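Local coordinates for protein probable fumarate reductase Ifc3 (Shewanella frigidimarina, PDB 1QO8) that reduces fumarate to succinate in vitro, essentially in one direction, using one FAD and four covalently bound c-type haems, and may serve electron transport to ferric iron, at residues T548-F551 against G552-G556; I414-N418 against Q419-K423; D108-Q111 against K112-A116. All coordinates share one frame; numbering follows the deposited sequence.

Contact 1 of 3, residues T548-F551 against G552-G556; sequences TVVF and GRIAG. With FAD (flavin-adenine dinucleotide), chain G.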
# COMPACT_ATOMS: atom_id res chain seq x y z
N THR A 548 18.84 8.35 9.46
CA THR A 548 19.88 7.77 8.57
C THR A 548 21.16 7.53 9.35
O THR A 548 21.81 6.49 9.13
CB THR A 548 20.17 8.64 7.33
OG1 THR A 548 20.78 9.87 7.81
CG2 THR A 548 18.90 8.98 6.57
N VAL A 549 21.46 8.36 10.37
CA VAL A 549 22.68 8.12 11.12
C VAL A 549 22.47 6.97 12.11
O VAL A 549 23.23 6.00 12.19
CB VAL A 549 23.20 9.36 11.88
CG1 VAL A 549 24.43 9.00 12.68
CG2 VAL A 549 23.52 10.46 10.85
N VAL A 550 21.46 7.08 12.93
CA VAL A 550 21.28 6.11 14.00
C VAL A 550 21.02 4.70 13.39
O VAL A 550 21.59 3.73 13.88
CB VAL A 550 20.11 6.52 14.88
CG1 VAL A 550 19.62 5.40 15.77
CG2 VAL A 550 20.46 7.73 15.74
N PHE A 551 20.11 4.56 12.44
CA PHE A 551 19.75 3.21 12.01
C PHE A 551 20.72 2.78 10.92
O PHE A 551 20.88 1.60 10.62
CB PHE A 551 18.28 3.11 11.57
CG PHE A 551 17.37 3.05 12.78
CD1 PHE A 551 17.29 1.90 13.55
CD2 PHE A 551 16.65 4.18 13.15
CE1 PHE A 551 16.52 1.89 14.71
CE2 PHE A 551 15.86 4.15 14.29
CZ PHE A 551 15.79 3.02 15.08
N GLY A 552 21.33 3.75 10.21
CA GLY A 552 22.36 3.41 9.22
C GLY A 552 23.49 2.70 9.96
O GLY A 552 23.98 1.67 9.45
N ARG A 553 23.82 3.16 11.18
CA ARG A 553 24.96 2.60 11.89
C ARG A 553 24.50 1.25 12.50
O ARG A 553 25.30 0.33 12.59
CB ARG A 553 25.47 3.47 13.05
CG ARG A 553 25.98 4.86 12.65
CD ARG A 553 26.21 5.76 13.86
NE ARG A 553 27.43 5.33 14.56
CZ ARG A 553 27.68 5.68 15.83
NH1 ARG A 553 26.86 6.45 16.57
NH2 ARG A 553 28.82 5.29 16.37
N ILE A 554 23.25 1.19 12.99
CA ILE A 554 22.74 -0.10 13.49
C ILE A 554 22.66 -1.13 12.37
O ILE A 554 23.14 -2.28 12.59
CB ILE A 554 21.40 0.09 14.21
CG1 ILE A 554 21.57 0.81 15.53
CG2 ILE A 554 20.79 -1.29 14.51
CD1 ILE A 554 20.30 1.38 16.12
N ALA A 555 22.23 -0.76 11.15
CA ALA A 555 22.10 -1.70 10.06
C ALA A 555 23.44 -2.30 9.64
O ALA A 555 23.56 -3.47 9.30
CB ALA A 555 21.54 -1.04 8.78
N GLY A 556 24.44 -1.42 9.54
CA GLY A 556 25.81 -1.76 9.14
C GLY A 556 26.48 -2.62 10.23
O GLY A 556 27.08 -3.62 9.86
PA FAD G . 19.12 9.11 0.22
O1A FAD G . 20.01 10.19 0.78
O2A FAD G . 18.22 9.39 -0.75
O5B FAD G . 20.15 8.29 -0.63
C5B FAD G . 19.82 6.98 -1.25
C4B FAD G . 21.04 6.57 -2.22
O4B FAD G . 20.59 5.24 -2.79
C3B FAD G . 21.09 7.49 -3.49
O3B FAD G . 22.20 8.22 -3.74
C2B FAD G . 20.39 6.66 -4.62
O2B FAD G . 20.89 6.91 -5.96
C1B FAD G . 20.87 5.30 -4.24
N9A FAD G . 20.01 4.23 -4.76
C8A FAD G . 18.65 4.21 -4.91
N7A FAD G . 18.23 3.13 -5.52
C5A FAD G . 19.37 2.38 -5.79
C6A FAD G . 19.60 1.14 -6.52
N6A FAD G . 18.64 0.42 -7.05
N1A FAD G . 20.89 0.73 -6.55
C2A FAD G . 21.94 1.49 -6.09
N3A FAD G . 21.82 2.66 -5.42
C4A FAD G . 20.52 3.05 -5.34
N1 FAD G . 15.29 15.57 6.84
C2 FAD G . 15.76 15.96 7.99
O2 FAD G . 15.73 15.39 9.03
N3 FAD G . 16.42 17.22 8.15
C4 FAD G . 16.55 17.98 7.00
O4 FAD G . 17.05 19.07 7.07
C4X FAD G . 15.96 17.54 5.74
N5 FAD G . 16.03 18.32 4.65
C5X FAD G . 15.56 17.88 3.45
C6 FAD G . 15.68 18.74 2.35
C7 FAD G . 15.22 18.33 1.12
C7M FAD G . 15.31 19.18 -0.10
C8 FAD G . 14.66 17.00 1.01
C8M FAD G . 14.22 16.52 -0.34
C9 FAD G . 14.57 16.15 2.08
C9A FAD G . 15.01 16.55 3.32
N10 FAD G . 14.94 15.78 4.50
C10 FAD G . 15.38 16.23 5.68
C1' FAD G . 14.74 14.30 4.40
C2' FAD G . 16.11 13.57 4.57
O2' FAD G . 17.00 14.45 3.80
C3' FAD G . 16.01 12.29 3.71
O3' FAD G . 14.94 11.45 4.17
C4' FAD G . 17.20 11.37 4.14
O4' FAD G . 18.38 12.10 3.67
C5' FAD G . 17.08 10.07 3.26
O5' FAD G . 18.48 9.41 3.42
P FAD G . 18.80 8.02 2.84
O1P FAD G . 20.23 7.76 3.26
O2P FAD G . 17.75 7.22 3.30
O3P FAD G . 18.57 8.18 1.42

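Contact 2 of 3, residues I414-N418 against Q419-K423; sequences IIFDN and QLYKK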
# COMPACT_ATOMS: atom_id res chain seq x y z
N ILE A 414 3.86 32.99 -6.38
CA ILE A 414 3.96 33.82 -5.19
C ILE A 414 4.60 35.17 -5.57
O ILE A 414 5.62 35.10 -6.26
CB ILE A 414 4.67 33.12 -4.05
CG1 ILE A 414 3.70 32.04 -3.51
CG2 ILE A 414 5.11 34.08 -2.97
CD1 ILE A 414 4.31 31.08 -2.54
N ILE A 415 3.92 36.25 -5.19
CA ILE A 415 4.08 37.60 -5.80
C ILE A 415 4.35 38.67 -4.77
O ILE A 415 3.92 38.39 -3.66
CB ILE A 415 2.78 37.82 -6.54
CG1 ILE A 415 3.29 37.45 -7.94
CG2 ILE A 415 1.68 38.87 -6.63
CD1 ILE A 415 2.41 36.36 -8.42
N PHE A 416 5.24 39.63 -5.07
CA PHE A 416 5.60 40.59 -4.03
C PHE A 416 6.27 41.77 -4.73
O PHE A 416 6.54 41.64 -5.94
CB PHE A 416 6.39 40.07 -2.85
CG PHE A 416 7.59 39.28 -3.32
CD1 PHE A 416 8.77 39.92 -3.70
CD2 PHE A 416 7.46 37.88 -3.48
CE1 PHE A 416 9.84 39.11 -4.13
CE2 PHE A 416 8.54 37.10 -3.91
CZ PHE A 416 9.72 37.72 -4.25
N ASP A 417 6.50 42.89 -4.00
CA ASP A 417 7.12 44.02 -4.77
C ASP A 417 8.46 44.25 -4.13
O ASP A 417 8.84 43.44 -3.25
CB ASP A 417 6.16 45.22 -4.69
CG ASP A 417 6.16 45.91 -3.33
OD1 ASP A 417 6.61 45.38 -2.27
OD2 ASP A 417 5.67 47.08 -3.30
N ASN A 418 9.22 45.30 -4.38
CA ASN A 418 10.53 45.65 -3.84
C ASN A 418 10.57 45.85 -2.38
O ASN A 418 11.65 45.74 -1.77
CB ASN A 418 11.11 46.92 -4.52
CG ASN A 418 12.45 47.51 -4.14
OD1 ASN A 418 13.28 48.19 -4.76
ND2 ASN A 418 13.05 47.36 -2.95
N GLN A 419 9.42 46.11 -1.67
CA GLN A 419 9.50 46.23 -0.22
C GLN A 419 9.83 44.89 0.38
O GLN A 419 10.56 44.64 1.36
CB GLN A 419 8.20 46.83 0.44
CG GLN A 419 7.54 47.93 -0.38
CD GLN A 419 6.13 48.28 0.13
OE1 GLN A 419 5.89 48.68 1.28
NE2 GLN A 419 5.10 47.99 -0.63
N LEU A 420 9.08 43.83 -0.11
CA LEU A 420 9.38 42.51 0.44
C LEU A 420 10.82 42.16 -0.00
O LEU A 420 11.53 41.64 0.80
CB LEU A 420 8.44 41.39 -0.09
CG LEU A 420 8.45 40.12 0.75
CD1 LEU A 420 7.03 39.48 0.74
CD2 LEU A 420 9.41 39.03 0.19
N TYR A 421 11.16 42.37 -1.24
CA TYR A 421 12.48 41.95 -1.77
C TYR A 421 13.55 42.56 -0.88
O TYR A 421 14.45 41.86 -0.42
CB TYR A 421 12.72 42.43 -3.20
CG TYR A 421 14.01 41.94 -3.87
CD1 TYR A 421 14.02 40.71 -4.54
CD2 TYR A 421 15.17 42.73 -3.89
CE1 TYR A 421 15.16 40.31 -5.19
CE2 TYR A 421 16.33 42.34 -4.50
CZ TYR A 421 16.31 41.07 -5.16
OH TYR A 421 17.42 40.63 -5.84
N LYS A 422 13.37 43.89 -0.62
CA LYS A 422 14.41 44.59 0.15
C LYS A 422 14.42 44.13 1.58
O LYS A 422 15.47 44.24 2.15
CB LYS A 422 14.32 46.12 0.20
CG LYS A 422 14.93 46.79 -0.98
CD LYS A 422 15.02 48.30 -0.88
CE LYS A 422 13.70 48.95 -0.48
NZ LYS A 422 13.73 50.44 -0.61
N LYS A 423 13.38 43.53 2.15
CA LYS A 423 13.38 43.15 3.56
C LYS A 423 13.67 41.68 3.83
O LYS A 423 13.58 41.20 4.98
CB LYS A 423 11.92 43.30 4.07
CG LYS A 423 11.77 43.26 5.57
CD LYS A 423 10.71 42.27 6.07
CE LYS A 423 10.72 42.06 7.57
NZ LYS A 423 10.48 40.66 8.04

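Contact 3 of 3, residues D108-Q111 against K112-A116; sequences DKIQ and KAIAA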
# COMPACT_ATOMS: atom_id res chain seq x y z
N ASP A 108 15.48 -10.92 -18.59
CA ASP A 108 16.32 -12.00 -19.21
C ASP A 108 17.78 -11.86 -18.87
O ASP A 108 18.41 -12.83 -18.38
CB ASP A 108 15.81 -12.14 -20.66
CG ASP A 108 14.38 -12.77 -20.57
OD1 ASP A 108 14.05 -13.50 -19.59
OD2 ASP A 108 13.48 -12.56 -21.41
N LYS A 109 18.37 -10.64 -18.85
CA LYS A 109 19.75 -10.48 -18.38
C LYS A 109 19.95 -10.65 -16.89
O LYS A 109 21.01 -11.07 -16.40
CB LYS A 109 20.29 -9.09 -18.76
CG LYS A 109 20.87 -9.04 -20.15
CD LYS A 109 20.92 -7.62 -20.69
CE LYS A 109 21.21 -7.64 -22.18
NZ LYS A 109 21.87 -6.35 -22.53
N ILE A 110 18.91 -10.35 -16.12
CA ILE A 110 18.99 -10.58 -14.67
C ILE A 110 19.08 -12.08 -14.36
O ILE A 110 19.79 -12.57 -13.50
CB ILE A 110 17.78 -9.87 -14.05
CG1 ILE A 110 18.03 -8.34 -14.10
CG2 ILE A 110 17.55 -10.29 -12.62
CD1 ILE A 110 16.78 -7.57 -13.70
N GLN A 111 18.17 -12.83 -14.99
CA GLN A 111 18.14 -14.30 -14.96
C GLN A 111 19.50 -14.93 -15.30
O GLN A 111 20.04 -15.68 -14.47
CB GLN A 111 17.16 -14.78 -16.04
CG GLN A 111 15.73 -14.95 -15.59
CD GLN A 111 14.88 -15.73 -16.59
OE1 GLN A 111 14.71 -15.38 -17.78
NE2 GLN A 111 14.25 -16.81 -16.09
N LYS A 112 20.06 -14.49 -16.42
CA LYS A 112 21.40 -14.94 -16.78
C LYS A 112 22.42 -14.69 -15.69
O LYS A 112 23.17 -15.62 -15.35
CB LYS A 112 21.89 -14.23 -18.06
CG LYS A 112 21.77 -15.11 -19.25
CD LYS A 112 21.21 -14.48 -20.51
CE LYS A 112 20.90 -15.58 -21.55
NZ LYS A 112 20.21 -14.96 -22.72
N ALA A 113 22.40 -13.49 -15.06
CA ALA A 113 23.44 -13.23 -14.05
C ALA A 113 23.20 -14.07 -12.80
O ALA A 113 24.19 -14.40 -12.15
CB ALA A 113 23.50 -11.74 -13.63
N ILE A 114 21.96 -14.35 -12.43
CA ILE A 114 21.77 -15.26 -11.29
C ILE A 114 22.12 -16.71 -11.65
O ILE A 114 22.81 -17.41 -10.92
CB ILE A 114 20.31 -15.15 -10.82
CG1 ILE A 114 20.00 -13.75 -10.23
CG2 ILE A 114 19.98 -16.25 -9.81
CD1 ILE A 114 18.51 -13.54 -9.92
N ALA A 115 21.67 -17.18 -12.81
CA ALA A 115 21.98 -18.56 -13.26
C ALA A 115 23.48 -18.81 -13.16
O ALA A 115 23.96 -19.64 -12.39
CB ALA A 115 21.54 -18.76 -14.70
N ALA A 116 24.26 -17.94 -13.79
CA ALA A 116 25.69 -17.84 -13.64
C ALA A 116 26.26 -17.69 -12.24
O ALA A 116 27.49 -17.85 -12.24
CB ALA A 116 26.25 -16.71 -14.52

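Contact 1 of 3, residues T548-F551 against G552-G556
Helix 543-563, the long C-terminal helix of the Rossmann-like FAD domain, starts beside the flavin nucleotide, and along it Val549, Val550 and Phe551 meet Arg553, Ile554 and Ala555 one turn on. The i to i+4 backbone bonds run from Arg553 N to Val549 O, from Ile554 N to Val550 O and from Ala555 N to Phe551 O (2.8 Å); the bond from Gly552 N to Thr548 O is weak, its angle at hydrogen only 126°. Gly552, having no side chain, suits this tight spot, its CA lying 3.1 Å from Thr548 O. Ile554 sends CG1 back beside its own backbone N (chi1 -70°), which lays CD1 4.1 Å from Val550 CG1 and 4.0 Å from Phe551 CD1, so that Ile554 runs alongside both. Arg553 begins equally apolar: its CD lies 3.9 Å from Val549 CG1, and a bend at chi3 follows before the guanidinium forms a cation-pi contact with Trp217. Thr548 turns its methyl to the cofactor, CG2 being 3.2 Å from FAD O5', while OG1 is hydrogen-bonded to Ile545 O and Ser131 OG. Helix 201-220 packs on Val549, Phe551 and Ile554; helix 131-143 touches Thr548, Val549 and Arg553; and the loop residue Ala527 meets Phe551 and Ala555.

Contact 2 of 3, residues I414-N418 against Q419-K423
Phe416 lies under Leu420, whose CD2 sits over one face of the ring, 4.1 Å from its centroid and 16° off the ring normal, a CH-pi contact. The two side chains cross at about a right angle and also meet nearer the backbone, where Phe416 CB is 3.7 Å from Leu420 CB. Phenylalanine suits the place because its flat ring offers the branched leucine a broad apolar surface. Tyr421 follows more loosely, with Phe416 CE1 near the plane of its ring, at the edge. Both aromatic rings also meet Tyr490 of strand 489-505, and Val427 of helix 425-432 touches Phe416, Leu420 and Tyr421.

The chain here turns from strand 412-417 into helix 418-423; the axes of segments 414-417 and 419-423 stand 88° apart, and Asp417 is the N-cap. Its OD1 accepts from Gln419 N at 3.0 Å, the donor lying well above the carboxylate plane. The other oxygen uses its syn lone pair for a nearly straight bond, 2.9 Å from Gln419 NE2 to Asp417 OD2, with OD2 almost in the amide plane. Aspartate suits this place because one short carboxylate can cap a backbone amide with one oxygen and hold a side-chain amide with the other. OD2 also accepts from Thr485 N and Gln486 N; three N-H groups thus meet it, which, with the helix start, would probably stabilise a negative charge in this buried place. Gln419 NE2 has a second partner in Asn483 OD1. The first turn closes through Tyr421 N to Asp417 O and Lys422 N to Asn418 O, 2.8 Å. Tyr421 carries its hydroxyl away from the strand to a hydrogen bond with Asp431 OD2.

Contact 3 of 3, residues D108-Q111 against K112-A116
Ile110 and Ile114, one turn apart, form the apolar stripe of the short amphipathic helix 107-115, which lies on the mixed sheet containing strands 271-278, 284-291 and 295-301. Backbone bonds come first. Each carbonyl from Asp108 to Gln111 accepts the amide four residues on: Lys112 N to Asp108 O and Ala113 N to Lys109 O are both 3.1 Å, and Ile114 N to Ile110 O is 3.0 Å. Gln111 O receives Ala115 N more closely, at 2.8 Å and with 175° at the hydrogen. Near the helix start the side chain of Asp106 accepts from Lys109 N through OD1.

Polar side chains take the exposed side: Asp108, Gln111 and Lys112 suit solvent, and Lys109, though exposed too, touches Tyr296 of strand 295-301. Lys112 bends at chi2 (136°), its aliphatic CD passing 3.9 Å from Asp108 O.

Apolar contacts occupy the side facing the sheet. The isoleucines present branched apolar side chains to the strands, both touching Lys275 and Val288, and the small Ala113 also rests on Val288. The two isoleucines meet each other through Ile110 CG2 and Ile114 CD1, 4.3 Å apart.

How the contacts relate
The three contacts follow one another along the chain in the order 3, 2, 1, and none touches another. Contact 1 alone reaches a cofactor directly, through Thr548 in the FAD pocket. Contact 3 stands farther off: the side chain of Ile110 is about 11 Å from the FAD and about 9 Å from that of Val273, an FAD-binding residue on a strand of the sheet beneath the helix. In contact 2 the side chain of Leu420 is about 10 Å from that of Ser372, a probable succinate- and fumarate-binding residue, and the side chain of Phe416 is about 13 Å from a haem. Contacts 2 and 3 lie on opposite sides of the chain's centre, their own centres 59 Å apart.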